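Local coordinates for thermophilic dibenzothiophene desulfurization enzyme C (Paenibacillus sp. A11-2, PDB 5XDE), which probably catalyses the FMNH2- and O2-dependent oxidation of dibenzothiophene to its sulfoxide and sulfone, as a member of the DszC flavin monooxygenase family, at residues K110-P115 / Y223-L228; V118-F123 / A165-V170. All coordinates share one frame; numbering follows the deposited sequence.

Interaction 1. Residues K110-P115 / Y223-L228; sequences KARWYP and YPDELL. With SO4 (sulfate ion), chain F.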
ATOM      1  N   LYS A 110       9.292 -48.437  -4.076  1.00 18.37           N
ATOM      2  CA  LYS A 110      10.474 -47.674  -3.690  1.00 18.84           C
ATOM      3  C   LYS A 110      11.753 -48.472  -3.940  1.00 19.37           C
ATOM      4  O   LYS A 110      12.770 -47.912  -4.371  1.00 19.49           O
ATOM      5  CB  LYS A 110      10.376 -47.242  -2.226  1.00 20.09           C
ATOM      6  CG  LYS A 110       9.150 -46.374  -1.928  1.00 20.63           C
ATOM      7  CD  LYS A 110       9.246 -45.752  -0.543  1.00 17.95           C
ATOM      8  CE  LYS A 110       7.981 -44.948  -0.217  1.00 20.26           C
ATOM      9  NZ  LYS A 110       8.177 -44.155   1.041  1.00 19.73           N
ATOM     10  N   ALA A 111      11.727 -49.783  -3.676  1.00 20.74           N
ATOM     11  CA  ALA A 111      12.937 -50.581  -3.855  1.00 19.39           C
ATOM     12  C   ALA A 111      13.338 -50.683  -5.323  1.00 20.94           C
ATOM     13  O   ALA A 111      14.532 -50.752  -5.634  1.00 22.71           O
ATOM     14  CB  ALA A 111      12.742 -51.981  -3.256  1.00 21.34           C
ATOM     15  N   ARG A 112      12.358 -50.718  -6.225  1.00 20.06           N
ATOM     16  CA  ARG A 112      12.608 -50.739  -7.663  1.00 22.23           C
ATOM     17  C   ARG A 112      12.932 -49.338  -8.182  1.00 24.20           C
ATOM     18  O   ARG A 112      13.975 -49.123  -8.817  1.00 20.78           O
ATOM     19  CB  ARG A 112      11.374 -51.315  -8.363  1.00 24.69           C
ATOM     20  CG  ARG A 112      11.310 -51.255  -9.879  1.00 26.10           C
ATOM     21  CD  ARG A 112       9.866 -51.544 -10.317  1.00 33.80           C
ATOM     22  NE  ARG A 112       9.333 -52.718  -9.622  1.00 34.86           N
ATOM     23  CZ  ARG A 112       8.074 -52.855  -9.198  1.00 35.06           C
ATOM     24  NH1 ARG A 112       7.182 -51.886  -9.378  1.00 34.33           N
ATOM     25  NH2 ARG A 112       7.708 -53.970  -8.577  1.00 37.04           N
ATOM     26  N   TRP A 113      12.066 -48.368  -7.872  1.00 21.87           N
ATOM     27  CA  TRP A 113      12.109 -47.066  -8.533  1.00 21.56           C
ATOM     28  C   TRP A 113      13.257 -46.189  -8.054  1.00 20.43           C
ATOM     29  O   TRP A 113      13.827 -45.432  -8.849  1.00 18.22           O
ATOM     30  CB  TRP A 113      10.796 -46.311  -8.309  1.00 18.35           C
ATOM     31  CG  TRP A 113       9.641 -46.822  -9.106  1.00 20.76           C
ATOM     32  CD1 TRP A 113       9.679 -47.704 -10.148  1.00 24.54           C
ATOM     33  CD2 TRP A 113       8.264 -46.487  -8.910  1.00 19.17           C
ATOM     34  NE1 TRP A 113       8.408 -47.928 -10.616  1.00 27.72           N
ATOM     35  CE2 TRP A 113       7.523 -47.198  -9.866  1.00 22.99           C
ATOM     36  CE3 TRP A 113       7.588 -45.649  -8.016  1.00 18.76           C
ATOM     37  CZ2 TRP A 113       6.136 -47.092  -9.960  1.00 25.78           C
ATOM     38  CZ3 TRP A 113       6.216 -45.563  -8.098  1.00 18.53           C
ATOM     39  CH2 TRP A 113       5.505 -46.268  -9.069  1.00 19.73           C
ATOM     40  N   TYR A 114      13.591 -46.228  -6.772  1.00 18.92           N
ATOM     41  CA  TYR A 114      14.494 -45.183  -6.322  1.00 18.54           C
ATOM     42  C   TYR A 114      15.912 -45.451  -6.816  1.00 20.90           C
ATOM     43  O   TYR A 114      16.571 -44.521  -7.301  1.00 19.06           O
ATOM     44  CB  TYR A 114      14.446 -45.003  -4.800  1.00 17.51           C
ATOM     45  CG  TYR A 114      13.145 -44.373  -4.301  1.00 17.03           C
ATOM     46  CD1 TYR A 114      12.090 -44.118  -5.169  1.00 15.98           C
ATOM     47  CD2 TYR A 114      12.989 -44.037  -2.967  1.00 15.97           C
ATOM     48  CE1 TYR A 114      10.888 -43.542  -4.711  1.00 18.45           C
ATOM     49  CE2 TYR A 114      11.811 -43.469  -2.504  1.00 18.41           C
ATOM     50  CZ  TYR A 114      10.767 -43.235  -3.372  1.00 17.39           C
ATOM     51  OH  TYR A 114       9.593 -42.674  -2.897  1.00 21.43           O
ATOM     52  N   PRO A 115      16.425 -46.684  -6.739  1.00 19.89           N
ATOM     53  CA  PRO A 115      17.728 -46.942  -7.376  1.00 19.13           C
ATOM     54  C   PRO A 115      17.701 -46.686  -8.872  1.00 17.26           C
ATOM     55  O   PRO A 115      18.707 -46.234  -9.434  1.00 18.80           O
ATOM     56  CB  PRO A 115      17.995 -48.421  -7.050  1.00 22.07           C
ATOM     57  CG  PRO A 115      17.178 -48.676  -5.794  1.00 21.65           C
ATOM     58  CD  PRO A 115      15.923 -47.865  -6.010  1.00 20.26           C
ATOM     59  N   TYR A 223       0.054 -50.113 -15.929  1.00 26.81           N
ATOM     60  CA  TYR A 223       0.090 -51.422 -15.293  1.00 28.91           C
ATOM     61  C   TYR A 223      -0.095 -51.303 -13.786  1.00 28.90           C
ATOM     62  O   TYR A 223       0.135 -50.239 -13.198  1.00 26.28           O
ATOM     63  CB  TYR A 223       1.408 -52.125 -15.601  1.00 30.76           C
ATOM     64  CG  TYR A 223       1.587 -52.365 -17.073  1.00 32.28           C
ATOM     65  CD1 TYR A 223       2.399 -51.535 -17.834  1.00 30.40           C
ATOM     66  CD2 TYR A 223       0.903 -53.387 -17.715  1.00 33.81           C
ATOM     67  CE1 TYR A 223       2.550 -51.736 -19.188  1.00 35.72           C
ATOM     68  CE2 TYR A 223       1.046 -53.594 -19.073  1.00 30.75           C
ATOM     69  CZ  TYR A 223       1.869 -52.765 -19.801  1.00 32.12           C
ATOM     70  OH  TYR A 223       2.022 -52.965 -21.151  1.00 39.47           O
ATOM     71  N   PRO A 224      -0.532 -52.386 -13.131  1.00 28.44           N
ATOM     72  CA  PRO A 224      -0.729 -52.321 -11.671  1.00 27.55           C
ATOM     73  C   PRO A 224       0.502 -51.871 -10.905  1.00 25.71           C
ATOM     74  O   PRO A 224       0.359 -51.148  -9.910  1.00 25.12           O
ATOM     75  CB  PRO A 224      -1.127 -53.760 -11.313  1.00 27.95           C
ATOM     76  CG  PRO A 224      -1.807 -54.259 -12.546  1.00 34.89           C
ATOM     77  CD  PRO A 224      -1.039 -53.645 -13.702  1.00 30.85           C
ATOM     78  N   ASP A 225       1.706 -52.279 -11.319  1.00 25.16           N
ATOM     79  CA  ASP A 225       2.909 -51.902 -10.585  1.00 21.98           C
ATOM     80  C   ASP A 225       3.312 -50.450 -10.830  1.00 20.74           C
ATOM     81  O   ASP A 225       4.303 -49.992 -10.256  1.00 22.68           O
ATOM     82  CB  ASP A 225       4.075 -52.862 -10.899  1.00 25.52           C
ATOM     83  CG  ASP A 225       4.499 -52.862 -12.371  1.00 31.79           C
ATOM     84  OD1 ASP A 225       4.002 -52.043 -13.168  1.00 29.16           O
ATOM     85  OD2 ASP A 225       5.358 -53.697 -12.723  1.00 32.15           O
ATOM     86  N   GLU A 226       2.528 -49.717 -11.616  1.00 21.91           N
ATOM     87  CA  GLU A 226       2.707 -48.288 -11.841  1.00 22.70           C
ATOM     88  C   GLU A 226       1.675 -47.448 -11.104  1.00 20.76           C
ATOM     89  O   GLU A 226       1.799 -46.216 -11.079  1.00 21.68           O
ATOM     90  CB  GLU A 226       2.641 -47.993 -13.345  1.00 21.59           C
ATOM     91  CG  GLU A 226       3.803 -48.647 -14.086  1.00 23.39           C
ATOM     92  CD  GLU A 226       3.668 -48.643 -15.600  1.00 24.07           C
ATOM     93  OE1 GLU A 226       2.561 -48.410 -16.132  1.00 23.58           O
ATOM     94  OE2 GLU A 226       4.697 -48.899 -16.256  1.00 26.19           O
ATOM     95  N   LEU A 227       0.666 -48.080 -10.511  1.00 19.28           N
ATOM     96  CA  LEU A 227      -0.386 -47.351  -9.823  1.00 17.37           C
ATOM     97  C   LEU A 227       0.116 -46.905  -8.461  1.00 23.08           C
ATOM     98  O   LEU A 227       0.792 -47.659  -7.757  1.00 21.04           O
ATOM     99  CB  LEU A 227      -1.629 -48.227  -9.671  1.00 21.41           C
ATOM    100  CG  LEU A 227      -2.374 -48.549 -10.969  1.00 19.74           C
ATOM    101  CD1 LEU A 227      -3.447 -49.605 -10.714  1.00 27.63           C
ATOM    102  CD2 LEU A 227      -2.997 -47.297 -11.564  1.00 26.57           C
ATOM    103  N   LEU A 228      -0.207 -45.669  -8.101  1.00 19.87           N
ATOM    104  CA  LEU A 228       0.208 -45.101  -6.825  1.00 19.81           C
ATOM    105  C   LEU A 228      -0.981 -45.253  -5.878  1.00 20.82           C
ATOM    106  O   LEU A 228      -1.849 -44.388  -5.797  1.00 24.17           O
ATOM    107  CB  LEU A 228       0.646 -43.651  -7.007  1.00 19.64           C
ATOM    108  CG  LEU A 228       1.977 -43.526  -7.777  1.00 17.71           C
ATOM    109  CD1 LEU A 228       2.208 -42.116  -8.339  1.00 22.01           C
ATOM    110  CD2 LEU A 228       3.147 -43.948  -6.890  1.00 20.65           C
TER
HETATM  111  S   SO4 F 502      10.108 -45.876   3.494  1.00 37.74           S
HETATM  112  O1  SO4 F 502      10.769 -44.882   2.648  1.00 34.96           O
HETATM  113  O2  SO4 F 502      10.509 -47.226   3.107  1.00 35.95           O
HETATM  114  O3  SO4 F 502      10.491 -45.642   4.885  1.00 38.86           O
HETATM  115  O4  SO4 F 502       8.658 -45.765   3.319  1.00 36.45           O
HETATM  116  O   HOH W   1       6.807 -50.403 -11.438  1.00 37.48           O
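One water joins R112 and W113 of helix 107-120 to the 3-10 turn at 224-226: it donates to D225 O (2.8 Å from the water oxygen) and accepts two weak bonds, from R112 NH1 and from W113 NE1. No direct hydrogen bond links the two segments. With CG anti to the backbone N (chi1 171°) and a bend at chi3 (-47°), R112 lays its guanidinium beside D225, NH1 lying 3.6 Å from D225 CB. D225 OD2 sits over the guanidinium face, 4.2 Å from R112 NH1, too far out of plane for any N-H to aim at it; the salt bridge of R112 is with E108. Apolar contact is made by the W113 indole, which meets L228 at its edge, CZ3 to CD2 3.7 Å, while E226 CA lies near the ring plane beside CZ2. E226 pairs with R193. On the same helix, K110 runs out extended to a sulfate, NZ to O4 2.8 Å, and bridges to D102; a methionine here would probably leave D102 without its charged mate and the sulfate held mainly by R63. Between residues 110-115 and the turn the polar link thus passes through one water, beside a weak charge pair and one aromatic edge, while Q109, just before them on the helix, bonds D225 O and L227 O directly.

Interaction 2. Residues V118-F123 / A165-V170; sequences VRERWF and ADRLLV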
ATOM      1  N   VAL A 118      18.055 -43.012  -9.479  1.00 15.77           N
ATOM      2  CA  VAL A 118      19.453 -42.628  -9.322  1.00 17.24           C
ATOM      3  C   VAL A 118      20.241 -42.947 -10.587  1.00 19.60           C
ATOM      4  O   VAL A 118      20.991 -42.106 -11.101  1.00 20.11           O
ATOM      5  CB  VAL A 118      20.056 -43.338  -8.094  1.00 20.14           C
ATOM      6  CG1 VAL A 118      21.565 -43.168  -8.061  1.00 22.71           C
ATOM      7  CG2 VAL A 118      19.401 -42.835  -6.789  1.00 18.84           C
ATOM      8  N   ARG A 119      20.109 -44.179 -11.088  1.00 19.80           N
ATOM      9  CA  ARG A 119      20.935 -44.622 -12.213  1.00 20.35           C
ATOM     10  C   ARG A 119      20.496 -43.971 -13.519  1.00 19.98           C
ATOM     11  O   ARG A 119      21.340 -43.593 -14.345  1.00 18.22           O
ATOM     12  CB  ARG A 119      20.879 -46.147 -12.345  1.00 25.31           C
ATOM     13  CG  ARG A 119      21.999 -46.878 -11.641  1.00 34.04           C
ATOM     14  CD  ARG A 119      21.772 -48.396 -11.635  1.00 32.61           C
ATOM     15  NE  ARG A 119      22.279 -49.091 -12.820  1.00 32.63           N
ATOM     16  CZ  ARG A 119      22.443 -50.413 -12.881  1.00 33.51           C
ATOM     17  NH1 ARG A 119      22.146 -51.166 -11.828  1.00 35.02           N
ATOM     18  NH2 ARG A 119      22.900 -50.990 -13.987  1.00 32.35           N
ATOM     19  N   GLU A 120      19.188 -43.852 -13.739  1.00 16.71           N
ATOM     20  CA  GLU A 120      18.676 -43.227 -14.948  1.00 18.41           C
ATOM     21  C   GLU A 120      18.549 -41.713 -14.809  1.00 17.39           C
ATOM     22  O   GLU A 120      18.265 -41.041 -15.805  1.00 19.56           O
ATOM     23  CB  GLU A 120      17.333 -43.851 -15.323  1.00 17.47           C
ATOM     24  CG  GLU A 120      17.451 -45.339 -15.632  1.00 18.66           C
ATOM     25  CD  GLU A 120      16.151 -45.979 -16.095  1.00 21.55           C
ATOM     26  OE1 GLU A 120      15.087 -45.321 -16.058  1.00 21.99           O
ATOM     27  OE2 GLU A 120      16.191 -47.163 -16.495  1.00 23.63           O
ATOM     28  N   ARG A 121      18.797 -41.174 -13.613  1.00 18.54           N
ATOM     29  CA  ARG A 121      18.755 -39.726 -13.352  1.00 17.54           C
ATOM     30  C   ARG A 121      17.390 -39.133 -13.717  1.00 19.10           C
ATOM     31  O   ARG A 121      17.276 -38.155 -14.460  1.00 18.13           O
ATOM     32  CB  ARG A 121      19.900 -39.012 -14.082  1.00 15.75           C
ATOM     33  CG  ARG A 121      21.205 -39.811 -13.996  1.00 17.89           C
ATOM     34  CD  ARG A 121      22.438 -39.017 -14.453  1.00 18.78           C
ATOM     35  NE  ARG A 121      22.291 -38.445 -15.786  1.00 16.20           N
ATOM     36  CZ  ARG A 121      23.282 -37.805 -16.401  1.00 15.90           C
ATOM     37  NH1 ARG A 121      24.461 -37.698 -15.806  1.00 17.54           N
ATOM     38  NH2 ARG A 121      23.095 -37.296 -17.606  1.00 19.11           N
ATOM     39  N   TRP A 122      16.335 -39.734 -13.168  1.00 16.40           N
ATOM     40  CA  TRP A 122      14.977 -39.268 -13.417  1.00 17.54           C
ATOM     41  C   TRP A 122      14.786 -37.799 -13.047  1.00 15.23           C
ATOM     42  O   TRP A 122      15.130 -37.369 -11.942  1.00 15.76           O
ATOM     43  CB  TRP A 122      13.987 -40.097 -12.608  1.00 16.79           C
ATOM     44  CG  TRP A 122      13.783 -41.482 -13.105  1.00 18.40           C
ATOM     45  CD1 TRP A 122      14.429 -42.103 -14.139  1.00 20.46           C
ATOM     46  CD2 TRP A 122      12.877 -42.445 -12.557  1.00 19.19           C
ATOM     47  NE1 TRP A 122      13.963 -43.394 -14.275  1.00 19.69           N
ATOM     48  CE2 TRP A 122      13.009 -43.626 -13.317  1.00 21.55           C
ATOM     49  CE3 TRP A 122      11.954 -42.414 -11.509  1.00 18.68           C
ATOM     50  CZ2 TRP A 122      12.254 -44.774 -13.056  1.00 23.66           C
ATOM     51  CZ3 TRP A 122      11.201 -43.562 -11.248  1.00 20.92           C
ATOM     52  CH2 TRP A 122      11.357 -44.718 -12.021  1.00 24.23           C
ATOM     53  N   PHE A 123      14.184 -37.055 -13.968  1.00 17.75           N
ATOM     54  CA  PHE A 123      13.727 -35.688 -13.758  1.00 18.76           C
ATOM     55  C   PHE A 123      12.219 -35.764 -13.973  1.00 18.24           C
ATOM     56  O   PHE A 123      11.756 -36.008 -15.095  1.00 19.21           O
ATOM     57  CB  PHE A 123      14.440 -34.742 -14.740  1.00 16.50           C
ATOM     58  CG  PHE A 123      14.479 -33.288 -14.326  1.00 18.74           C
ATOM     59  CD1 PHE A 123      13.406 -32.688 -13.690  1.00 19.08           C
ATOM     60  CD2 PHE A 123      15.603 -32.521 -14.606  1.00 17.46           C
ATOM     61  CE1 PHE A 123      13.458 -31.341 -13.335  1.00 20.39           C
ATOM     62  CE2 PHE A 123      15.670 -31.169 -14.255  1.00 19.69           C
ATOM     63  CZ  PHE A 123      14.589 -30.579 -13.618  1.00 18.17           C
ATOM     64  N   ALA A 165      10.928 -35.190 -19.666  1.00 22.13           N
ATOM     65  CA  ALA A 165      10.686 -35.893 -18.411  1.00 21.35           C
ATOM     66  C   ALA A 165      10.868 -37.389 -18.608  1.00 22.23           C
ATOM     67  O   ALA A 165      10.410 -37.961 -19.598  1.00 25.25           O
ATOM     68  CB  ALA A 165       9.277 -35.613 -17.889  1.00 20.85           C
ATOM     69  N   ASP A 166      11.531 -38.026 -17.646  1.00 19.69           N
ATOM     70  CA  ASP A 166      11.768 -39.459 -17.751  1.00 19.25           C
ATOM     71  C   ASP A 166      10.562 -40.262 -17.304  1.00 21.11           C
ATOM     72  O   ASP A 166      10.300 -41.340 -17.853  1.00 22.90           O
ATOM     73  CB  ASP A 166      12.993 -39.822 -16.930  1.00 19.41           C
ATOM     74  CG  ASP A 166      14.181 -39.013 -17.331  1.00 22.99           C
ATOM     75  OD1 ASP A 166      14.725 -39.295 -18.420  1.00 26.98           O
ATOM     76  OD2 ASP A 166      14.546 -38.071 -16.597  1.00 19.17           O
ATOM     77  N   ARG A 167       9.816 -39.749 -16.327  1.00 18.42           N
ATOM     78  CA  ARG A 167       8.580 -40.353 -15.858  1.00 19.30           C
ATOM     79  C   ARG A 167       7.560 -39.241 -15.680  1.00 21.00           C
ATOM     80  O   ARG A 167       7.920 -38.117 -15.318  1.00 20.07           O
ATOM     81  CB  ARG A 167       8.774 -41.104 -14.526  1.00 21.56           C
ATOM     82  CG  ARG A 167       9.594 -42.392 -14.635  1.00 23.87           C
ATOM     83  CD  ARG A 167       8.831 -43.466 -15.391  1.00 23.20           C
ATOM     84  NE  ARG A 167       9.566 -44.729 -15.399  1.00 26.47           N
ATOM     85  CZ  ARG A 167      10.561 -45.003 -16.235  1.00 30.03           C
ATOM     86  NH1 ARG A 167      10.945 -44.093 -17.129  1.00 28.76           N
ATOM     87  NH2 ARG A 167      11.180 -46.179 -16.172  1.00 30.83           N
ATOM     88  N   LEU A 168       6.299 -39.554 -15.945  1.00 21.23           N
ATOM     89  CA  LEU A 168       5.199 -38.611 -15.789  1.00 18.50           C
ATOM     90  C   LEU A 168       4.309 -39.076 -14.649  1.00 18.39           C
ATOM     91  O   LEU A 168       3.886 -40.238 -14.626  1.00 19.27           O
ATOM     92  CB  LEU A 168       4.368 -38.499 -17.065  1.00 21.00           C
ATOM     93  CG  LEU A 168       5.079 -37.944 -18.298  1.00 24.36           C
ATOM     94  CD1 LEU A 168       4.148 -37.990 -19.489  1.00 26.11           C
ATOM     95  CD2 LEU A 168       5.564 -36.525 -18.035  1.00 23.35           C
ATOM     96  N   LEU A 169       4.047 -38.175 -13.702  1.00 19.61           N
ATOM     97  CA  LEU A 169       3.013 -38.402 -12.699  1.00 18.93           C
ATOM     98  C   LEU A 169       1.679 -38.013 -13.324  1.00 22.10           C
ATOM     99  O   LEU A 169       1.488 -36.854 -13.701  1.00 23.09           O
ATOM    100  CB  LEU A 169       3.299 -37.586 -11.439  1.00 18.53           C
ATOM    101  CG  LEU A 169       2.256 -37.580 -10.309  1.00 20.25           C
ATOM    102  CD1 LEU A 169       2.027 -38.983  -9.750  1.00 21.14           C
ATOM    103  CD2 LEU A 169       2.698 -36.622  -9.208  1.00 19.23           C
ATOM    104  N   VAL A 170       0.774 -38.981 -13.477  1.00 21.97           N
ATOM    105  CA  VAL A 170      -0.460 -38.778 -14.230  1.00 21.83           C
ATOM    106  C   VAL A 170      -1.667 -39.057 -13.340  1.00 24.04           C
ATOM    107  O   VAL A 170      -1.669 -40.013 -12.558  1.00 24.61           O
ATOM    108  CB  VAL A 170      -0.499 -39.667 -15.487  1.00 25.33           C
ATOM    109  CG1 VAL A 170      -1.707 -39.324 -16.342  1.00 30.99           C
ATOM    110  CG2 VAL A 170       0.785 -39.492 -16.291  1.00 27.46           C
TER
HETATM  111  O   HOH W   2      14.050 -43.874 -18.071  1.00 33.68           O
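At the passage from helix 107-120 into strand 124-127, of the acyl-CoA dehydrogenase-like fold, W122 and F123 meet the start of strand 167-174, the parallel neighbour of 124-127 in the sheet. F123 N gives its hydrogen to the anti lone pair of D166 OD2 (2.8 Å), and D166 N returns a longer bond to F123 O (3.3 Å), so D166 grips one residue through side chain and backbone. R167 lies across the W122 indole: its CG stands over the six-membered ring, 3.6 Å from the centroid and 1° off the normal, a CH-pi contact. A bend at chi2 (-69°) folds the chain back over the ring, bringing NE within 3.6 Å of W122 CZ2, with the guanidinium tilted 41° to the indole. E120 OE1 receives W122 NE1 in the ring plane (2.9 Å), which fixes the indole's rotation; a water connects this oxygen to R167 NH1. R167 NH1 also donates to D166 O, and D166 OD2 has a salt bridge to R50. The carboxylate of D166 is thus shared between a backbone N-H and an arginine, which would favour its charged form and tie the helix exit to both the sheet and helix 43-52.

Both contacts fasten helix 107-120 to the beta domain, interaction 1 from its middle and interaction 2 from its C-terminal end. They adjoin: W113 CD1 packs on W122 CH2 (3.9 Å), and the leucines L228 and L169 touch through their CD1 atoms, so the two tryptophans and the two leucines form a continuous apolar layer, with L188 of strand 184-190 against both indoles. Each contact combines buried aromatic residues with more exposed polar ones. Interaction 1 lies farther from the chain's centre and relies on water; interaction 2, deeper and closer to the bound FMN and to its ligand N126, uses direct backbone and carboxylate bonds where the sheet begins.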